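Side-chain contacts in carbon monoxide dehydrogenase (Thermococcus sp. AM4, PDB 6T7J), which probably catalyses the reversible oxidation of carbon monoxide to carbon dioxide at its cluster C, which holds no nickel in this as-isolated preparation: residues L216-G219 with I220-L224; C522-C525 with S526-L529; K559-S562 with I563-F567. One frame throughout, in Å; residues are numbered along the deposited sequence.

Interaction 1 of 3, residues L216-G219 with I220-L224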
loop_
_atom_site.group_PDB
_atom_site.type_symbol
_atom_site.label_atom_id
_atom_site.label_comp_id
_atom_site.label_asym_id
_atom_site.label_seq_id
_atom_site.Cartn_x
_atom_site.Cartn_y
_atom_site.Cartn_z
ATOM N N LEU A 216 -9.841 -4.501 -10.171
ATOM C CA LEU A 216 -9.417 -5.895 -10.136
ATOM C C LEU A 216 -8.441 -6.223 -11.262
ATOM O O LEU A 216 -7.591 -7.103 -11.102
ATOM C CB LEU A 216 -10.639 -6.811 -10.179
ATOM C CG LEU A 216 -11.548 -6.670 -8.952
ATOM C CD1 LEU A 216 -12.623 -7.746 -8.926
ATOM C CD2 LEU A 216 -10.729 -6.689 -7.666
ATOM N N LEU A 217 -8.519 -5.515 -12.392
ATOM C CA LEU A 217 -7.536 -5.722 -13.451
ATOM C C LEU A 217 -6.162 -5.219 -13.026
ATOM O O LEU A 217 -5.138 -5.859 -13.310
ATOM C CB LEU A 217 -7.991 -5.031 -14.737
ATOM C CG LEU A 217 -9.094 -5.727 -15.534
ATOM C CD1 LEU A 217 -9.554 -4.858 -16.692
ATOM C CD2 LEU A 217 -8.629 -7.087 -16.028
ATOM N N HIS A 218 -6.110 -4.083 -12.328
ATOM C CA HIS A 218 -4.824 -3.659 -11.790
ATOM C C HIS A 218 -4.353 -4.589 -10.680
ATOM O O HIS A 218 -3.145 -4.781 -10.508
ATOM C CB HIS A 218 -4.878 -2.226 -11.275
ATOM C CG HIS A 218 -3.560 -1.738 -10.761
ATOM N ND1 HIS A 218 -3.323 -1.498 -9.426
ATOM C CD2 HIS A 218 -2.395 -1.484 -11.403
ATOM C CE1 HIS A 218 -2.075 -1.090 -9.273
ATOM N NE2 HIS A 218 -1.488 -1.083 -10.454
ATOM N N GLY A 219 -5.281 -5.163 -9.913
ATOM C CA GLY A 219 -4.896 -6.207 -8.978
ATOM C C GLY A 219 -4.254 -7.389 -9.675
ATOM O O GLY A 219 -3.281 -7.965 -9.181
ATOM N N ILE A 220 -4.793 -7.763 -10.836
ATOM C CA ILE A 220 -4.189 -8.821 -11.642
ATOM C C ILE A 220 -2.776 -8.426 -12.059
ATOM O O ILE A 220 -1.834 -9.223 -11.967
ATOM C CB ILE A 220 -5.078 -9.132 -12.861
ATOM C CG1 ILE A 220 -6.227 -10.062 -12.457
ATOM C CG2 ILE A 220 -4.256 -9.745 -13.989
ATOM C CD1 ILE A 220 -7.411 -10.013 -13.390
ATOM N N ARG A 221 -2.613 -7.181 -12.520
ATOM C CA ARG A 221 -1.290 -6.702 -12.923
ATOM C C ARG A 221 -0.299 -6.750 -11.761
ATOM O O ARG A 221 0.857 -7.160 -11.932
ATOM C CB ARG A 221 -1.396 -5.280 -13.478
ATOM C CG ARG A 221 -0.053 -4.615 -13.763
ATOM C CD ARG A 221 -0.176 -3.521 -14.819
ATOM N NE ARG A 221 -1.059 -2.437 -14.399
ATOM C CZ ARG A 221 -1.416 -1.417 -15.174
ATOM N NH1 ARG A 221 -0.964 -1.337 -16.420
ATOM N NH2 ARG A 221 -2.226 -0.476 -14.705
ATOM N N THR A 222 -0.738 -6.345 -10.569
ATOM C CA THR A 222 0.143 -6.346 -9.403
ATOM C C THR A 222 0.497 -7.767 -8.975
ATOM O O THR A 222 1.653 -8.055 -8.632
ATOM C CB THR A 222 -0.521 -5.587 -8.252
ATOM O OG1 THR A 222 -0.859 -4.262 -8.684
ATOM C CG2 THR A 222 0.411 -5.503 -7.053
ATOM N N SER A 223 -0.486 -8.669 -8.986
ATOM C CA SER A 223 -0.208 -10.067 -8.684
ATOM C C SER A 223 0.789 -10.651 -9.676
ATOM O O SER A 223 1.645 -11.460 -9.302
ATOM C CB SER A 223 -1.505 -10.871 -8.693
ATOM O OG SER A 223 -1.907 -11.154 -10.024
ATOM N N LEU A 224 0.695 -10.252 -10.945
ATOM C CA LEU A 224 1.660 -10.726 -11.932
ATOM C C LEU A 224 3.049 -10.167 -11.652
ATOM O O LEU A 224 4.052 -10.874 -11.807
ATOM C CB LEU A 224 1.199 -10.357 -13.340
ATOM C CG LEU A 224 0.002 -11.153 -13.861
ATOM C CD1 LEU A 224 -0.374 -10.713 -15.273
ATOM C CD2 LEU A 224 0.290 -12.645 -13.813
#

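Interaction 2 of 3, residues C522-C525 with S526-L529. With MSK (Broken Fe4S4 cluster), chain F.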
loop_
_atom_site.group_PDB
_atom_site.type_symbol
_atom_site.label_atom_id
_atom_site.label_comp_id
_atom_site.label_asym_id
_atom_site.label_seq_id
_atom_site.Cartn_x
_atom_site.Cartn_y
_atom_site.Cartn_z
ATOM N N CYS A 522 6.673 -20.163 0.123
ATOM C CA CYS A 522 5.610 -19.378 -0.498
ATOM C C CYS A 522 6.097 -18.666 -1.753
ATOM O O CYS A 522 5.350 -18.550 -2.732
ATOM C CB CYS A 522 5.046 -18.369 0.502
ATOM S SG CYS A 522 3.596 -18.952 1.405
ATOM N N VAL A 523 7.335 -18.167 -1.744
ATOM C CA VAL A 523 7.878 -17.588 -2.968
ATOM C C VAL A 523 8.150 -18.683 -3.991
ATOM O O VAL A 523 8.086 -18.442 -5.206
ATOM C CB VAL A 523 9.140 -16.759 -2.667
ATOM C CG1 VAL A 523 8.766 -15.465 -1.947
ATOM C CG2 VAL A 523 10.135 -17.569 -1.852
ATOM N N ASP A 524 8.423 -19.903 -3.528
ATOM C CA ASP A 524 8.665 -21.019 -4.432
ATOM C C ASP A 524 7.412 -21.482 -5.156
ATOM O O ASP A 524 7.498 -22.426 -5.951
ATOM C CB ASP A 524 9.288 -22.189 -3.671
ATOM C CG ASP A 524 10.765 -21.987 -3.412
ATOM O OD1 ASP A 524 11.288 -20.916 -3.787
ATOM O OD2 ASP A 524 11.401 -22.894 -2.835
ATOM N N CYS A 525 6.254 -20.861 -4.910
ATOM C CA CYS A 525 5.140 -21.043 -5.831
ATOM C C CYS A 525 5.528 -20.615 -7.237
ATOM O O CYS A 525 4.949 -21.106 -8.214
ATOM C CB CYS A 525 3.912 -20.261 -5.367
ATOM S SG CYS A 525 3.241 -20.763 -3.781
ATOM N N SER A 526 6.507 -19.707 -7.360
ATOM C CA SER A 526 7.044 -19.376 -8.676
ATOM C C SER A 526 7.493 -20.634 -9.412
ATOM O O SER A 526 7.296 -20.754 -10.627
ATOM C CB SER A 526 8.201 -18.382 -8.543
ATOM O OG SER A 526 9.206 -18.865 -7.667
ATOM N N ARG A 527 8.073 -21.593 -8.681
ATOM C CA ARG A 527 8.441 -22.878 -9.275
ATOM C C ARG A 527 7.255 -23.505 -9.993
ATOM O O ARG A 527 7.372 -23.955 -11.140
ATOM C CB ARG A 527 8.965 -23.830 -8.198
ATOM C CG ARG A 527 10.240 -23.387 -7.510
ATOM C CD ARG A 527 10.929 -24.578 -6.862
ATOM N NE ARG A 527 11.730 -24.199 -5.703
ATOM C CZ ARG A 527 13.011 -23.851 -5.764
ATOM N NH1 ARG A 527 13.639 -23.834 -6.932
ATOM N NH2 ARG A 527 13.661 -23.519 -4.657
ATOM N N ILE A 528 6.099 -23.540 -9.325
ATOM C CA ILE A 528 4.880 -24.049 -9.947
ATOM C C ILE A 528 4.645 -23.353 -11.282
ATOM O O ILE A 528 4.449 -24.003 -12.318
ATOM C CB ILE A 528 3.682 -23.878 -8.994
ATOM C CG1 ILE A 528 3.723 -24.944 -7.895
ATOM C CG2 ILE A 528 2.371 -23.943 -9.756
ATOM C CD1 ILE A 528 2.691 -24.745 -6.806
ATOM N N LEU A 529 4.720 -22.017 -11.283
ATOM C CA LEU A 529 4.499 -21.265 -12.514
ATOM C C LEU A 529 5.496 -21.656 -13.596
ATOM O O LEU A 529 5.154 -21.650 -14.784
ATOM C CB LEU A 529 4.578 -19.763 -12.239
ATOM C CG LEU A 529 3.408 -19.154 -11.467
ATOM C CD1 LEU A 529 3.482 -17.634 -11.500
ATOM C CD2 LEU A 529 2.080 -19.643 -12.023
HETATM S S1 MSK F . 4.331 -18.892 6.140
HETATM S S3 MSK F . 2.041 -17.108 4.234
HETATM S S4 MSK F . 0.956 -18.779 7.028
HETATM S S5 MSK F . 2.236 -20.333 4.223
HETATM FE FE1 MSK F . 5.184 -18.271 4.141
HETATM FE FE2 MSK F . 2.432 -20.224 6.317
HETATM FE FE3 MSK F . 0.651 -18.724 4.873
HETATM FE FE4 MSK F . 2.552 -17.500 6.364
#

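Interaction 3 of 3, residues K559-S562 with I563-F567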
loop_
_atom_site.group_PDB
_atom_site.type_symbol
_atom_site.label_atom_id
_atom_site.label_comp_id
_atom_site.label_asym_id
_atom_site.label_seq_id
_atom_site.Cartn_x
_atom_site.Cartn_y
_atom_site.Cartn_z
ATOM N N LYS A 559 -0.496 -12.211 1.386
ATOM C CA LYS A 559 0.376 -12.913 0.450
ATOM C C LYS A 559 -0.373 -14.026 -0.268
ATOM O O LYS A 559 -0.192 -14.228 -1.474
ATOM C CB LYS A 559 1.590 -13.476 1.186
ATOM C CG LYS A 559 2.772 -12.530 1.264
ATOM C CD LYS A 559 3.893 -13.132 2.094
ATOM C CE LYS A 559 3.446 -13.375 3.523
ATOM N NZ LYS A 559 4.405 -14.229 4.272
ATOM N N ALA A 560 -1.221 -14.762 0.460
ATOM C CA ALA A 560 -2.011 -15.816 -0.168
ATOM C C ALA A 560 -2.980 -15.239 -1.189
ATOM O O ALA A 560 -3.239 -15.859 -2.228
ATOM C CB ALA A 560 -2.765 -16.614 0.895
ATOM N N VAL A 561 -3.523 -14.050 -0.918
ATOM C CA VAL A 561 -4.414 -13.410 -1.881
ATOM C C VAL A 561 -3.654 -13.061 -3.152
ATOM O O VAL A 561 -4.133 -13.305 -4.267
ATOM C CB VAL A 561 -5.080 -12.170 -1.260
ATOM C CG1 VAL A 561 -6.026 -11.523 -2.262
ATOM C CG2 VAL A 561 -5.816 -12.548 0.015
ATOM N N SER A 562 -2.453 -12.492 -3.007
ATOM C CA SER A 562 -1.643 -12.194 -4.185
ATOM C C SER A 562 -1.298 -13.464 -4.958
ATOM O O SER A 562 -1.343 -13.480 -6.195
ATOM C CB SER A 562 -0.367 -11.456 -3.780
ATOM O OG SER A 562 0.441 -11.196 -4.915
ATOM N N ILE A 563 -0.955 -14.537 -4.241
ATOM C CA ILE A 563 -0.579 -15.792 -4.892
ATOM C C ILE A 563 -1.758 -16.361 -5.672
ATOM O O ILE A 563 -1.619 -16.764 -6.833
ATOM C CB ILE A 563 -0.053 -16.801 -3.857
ATOM C CG1 ILE A 563 1.312 -16.366 -3.323
ATOM C CG2 ILE A 563 0.035 -18.191 -4.466
ATOM C CD1 ILE A 563 1.703 -17.047 -2.031
ATOM N N GLY A 564 -2.932 -16.417 -5.040
ATOM C CA GLY A 564 -4.106 -16.917 -5.733
ATOM C C GLY A 564 -4.471 -16.067 -6.932
ATOM O O GLY A 564 -4.859 -16.588 -7.983
ATOM N N THR A 565 -4.326 -14.745 -6.802
ATOM C CA THR A 565 -4.659 -13.865 -7.914
ATOM C C THR A 565 -3.707 -14.068 -9.087
ATOM O O THR A 565 -4.143 -14.083 -10.241
ATOM C CB THR A 565 -4.656 -12.405 -7.462
ATOM O OG1 THR A 565 -5.570 -12.241 -6.371
ATOM C CG2 THR A 565 -5.077 -11.495 -8.610
ATOM N N TYR A 566 -2.406 -14.236 -8.823
ATOM C CA TYR A 566 -1.506 -14.435 -9.955
ATOM C C TYR A 566 -1.548 -15.861 -10.482
ATOM O O TYR A 566 -1.178 -16.089 -11.639
ATOM C CB TYR A 566 -0.068 -13.994 -9.621
ATOM C CG TYR A 566 0.818 -14.867 -8.740
ATOM C CD1 TYR A 566 1.179 -16.159 -9.110
ATOM C CD2 TYR A 566 1.366 -14.353 -7.572
ATOM C CE1 TYR A 566 2.009 -16.927 -8.314
ATOM C CE2 TYR A 566 2.200 -15.113 -6.773
ATOM C CZ TYR A 566 2.518 -16.396 -7.149
ATOM O OH TYR A 566 3.350 -17.152 -6.356
ATOM N N PHE A 567 -2.020 -16.818 -9.683
ATOM C CA PHE A 567 -2.362 -18.117 -10.247
ATOM C C PHE A 567 -3.506 -17.974 -11.239
ATOM O O PHE A 567 -3.386 -18.371 -12.404
ATOM C CB PHE A 567 -2.715 -19.105 -9.135
ATOM C CG PHE A 567 -1.523 -19.824 -8.566
ATOM C CD1 PHE A 567 -0.341 -19.902 -9.283
ATOM C CD2 PHE A 567 -1.582 -20.413 -7.315
ATOM C CE1 PHE A 567 0.758 -20.557 -8.766
ATOM C CE2 PHE A 567 -0.482 -21.071 -6.792
ATOM C CZ PHE A 567 0.688 -21.143 -7.519
#

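Interaction 1 of 3, residues L216-G219 with I220-L224
H218 and T222, one turn apart on the alpha-helix 212-242, share a bifurcated acceptor: the carbonyl oxygen H218 O takes the amide T222 N at 2.9 Å and also the hydroxyl T222 OG1 at 3.0 Å. The two donors approach from opposite faces of the carbonyl plane, and that divergence lets one oxygen serve both. A first torsion of -56° at T222 places OG1 anti to its own carbonyl carbon, from where the hydroxyl leans back on the preceding turn.

That hydroxyl also lies over one face of the H218 imidazole, displaced toward the rim, with T222 OG1 3.4 Å from H218 CE1. The ring swings to this flank because its CG stands opposite the backbone N (chi1 -178°). R221 meets the same ring differently, at its edge: R221 NE is 3.4 Å from H218 CD2, and the ring and guanidinium planes are 77° apart, which excludes a stack. R221, bent at its third torsion, and H218 both look to helix 193-203, where E196 makes a weak hydrogen bond with H218 NE2, and E196 and E199 form long, weak ion pairs with R221. These acids probably ease the closeness of the two basic groups.

On another side of the helix, L217 and I220 run alongside each other in the same direction, touching at L217 CD2 and I220 CD1, 4.1 Å apart. S223 repeats the shared-acceptor theme with a difference: S223 OG binds I220 O at 2.7 Å, on the same face of the carbonyl that L224 N uses.

Interaction 2 of 3, residues C522-C525 with S526-L529
D524 and R527 form a buried local salt bridge where the type I turn C522-C525, which opens with the pocket cysteine C522, leads into helix 525-538. The evidence is R527 NH2 to D524 OD2 at 3.0 Å, with an N-H...O angle of 142°. The side chains run alongside in one direction, R527 being extended from CG to NE, but their flat groups are not coplanar: the planes are 70° apart, and OD2 is met from 52° above the carboxylate plane. It is therefore a slanted single bond, not a bidentate pair.

Outside partners share the load: T235 hydrogen-bonds D524 OD1, and D239 makes a salt bridge with R527 NH1. Replacing R527 by an alanine here would probably leave the carboxylates of D524 and D239 without their common cation and open a gap beside the turn.

S526, just past the turn, folds back on V523 O, a bifurcated acceptor that receives S526 OG at 2.7 Å and S526 N at 3.0 Å; the turn's own bond, C525 N to C522 O, is weak. The hydroxyl can fold back because its OG sits between the backbone N and the carbonyl carbon, and T235 hydrogen-bonds it too. Helical bonding is then established by L529 N to C525 O, 3.2 Å and in the carbonyl plane.

C522 SG stands 3.2 Å from FE1 of the broken cluster, longer than a usual iron-sulfur bond. The chemistry implies a pocket cysteine that begins a turn whose later residues are tied to the helix start by the S526 hydroxyl on V523 O and by the D524-R527 salt bridge, with both buried charges met by more than one partner.

Interaction 3 of 3, residues K559-S562 with I563-F567
V561 and T565 are linked twice in helix 558-569, the helix of a beta-alpha-beta unit between strands 548-552 and 574-576. The hydrogen bonds come first. V561 O accepts T565 N at 2.9 Å and T565 OG1 at 2.8 Å, from opposite faces of its plane, the hydroxyl standing 36° out of it. Regular i to i+4 amide bonds, such as G564 N to A560 O at 2.9 Å, frame this pair.

Carbon-to-oxygen packing is the second kind. I563 folds its branch back on the preceding turn, bringing CG1 within 3.2 Å of K559 O. Y566 CD2 comes within 3.2 Å of S562 O, which meets the ring obliquely. With a first torsion of 76°, which sets CG between the backbone N and the carbonyl carbon, the ring leans back over the preceding turn, and I563 O stands 3.6 Å above its plane, over its centre.

The third kind leads outward. S562 OG hydrogen-bonds D226 of helix 212-242, while K559 NZ turns away from I563, hydrogen-bonds Q342 and approaches the broken cluster. K559 N has a weak hydrogen bond to H205 of the second subunit.

Chemically, the helix takes up its threonine hydroxyl internally but sends its serine and lysine polar ends to outside partners; K559, whose carbonyl oxygen is held by I563 N, thus sends its amine toward the cluster pocket from a regular helical turn.

How the interactions relate
Interaction 3 is the middle member: its centre lies about 10 Å from that of interaction 1 and about 11 Å from that of interaction 2. Y566 bridges them, its CB 3.1 Å from S223 O and its OH 3.3 Å from C525 CB. F567 adds to the second interface, with CE1 3.6 Å from L529 CD2. Interactions 1 and 2 do not touch, their nearest atoms being about 6 Å apart, yet the helix of interaction 1 continues to T235 and D239, which bind D524 and R527. The broken cluster is reached from two of the three: C522 brings its sulfur, and the K559 side chain comes within about 4 Å.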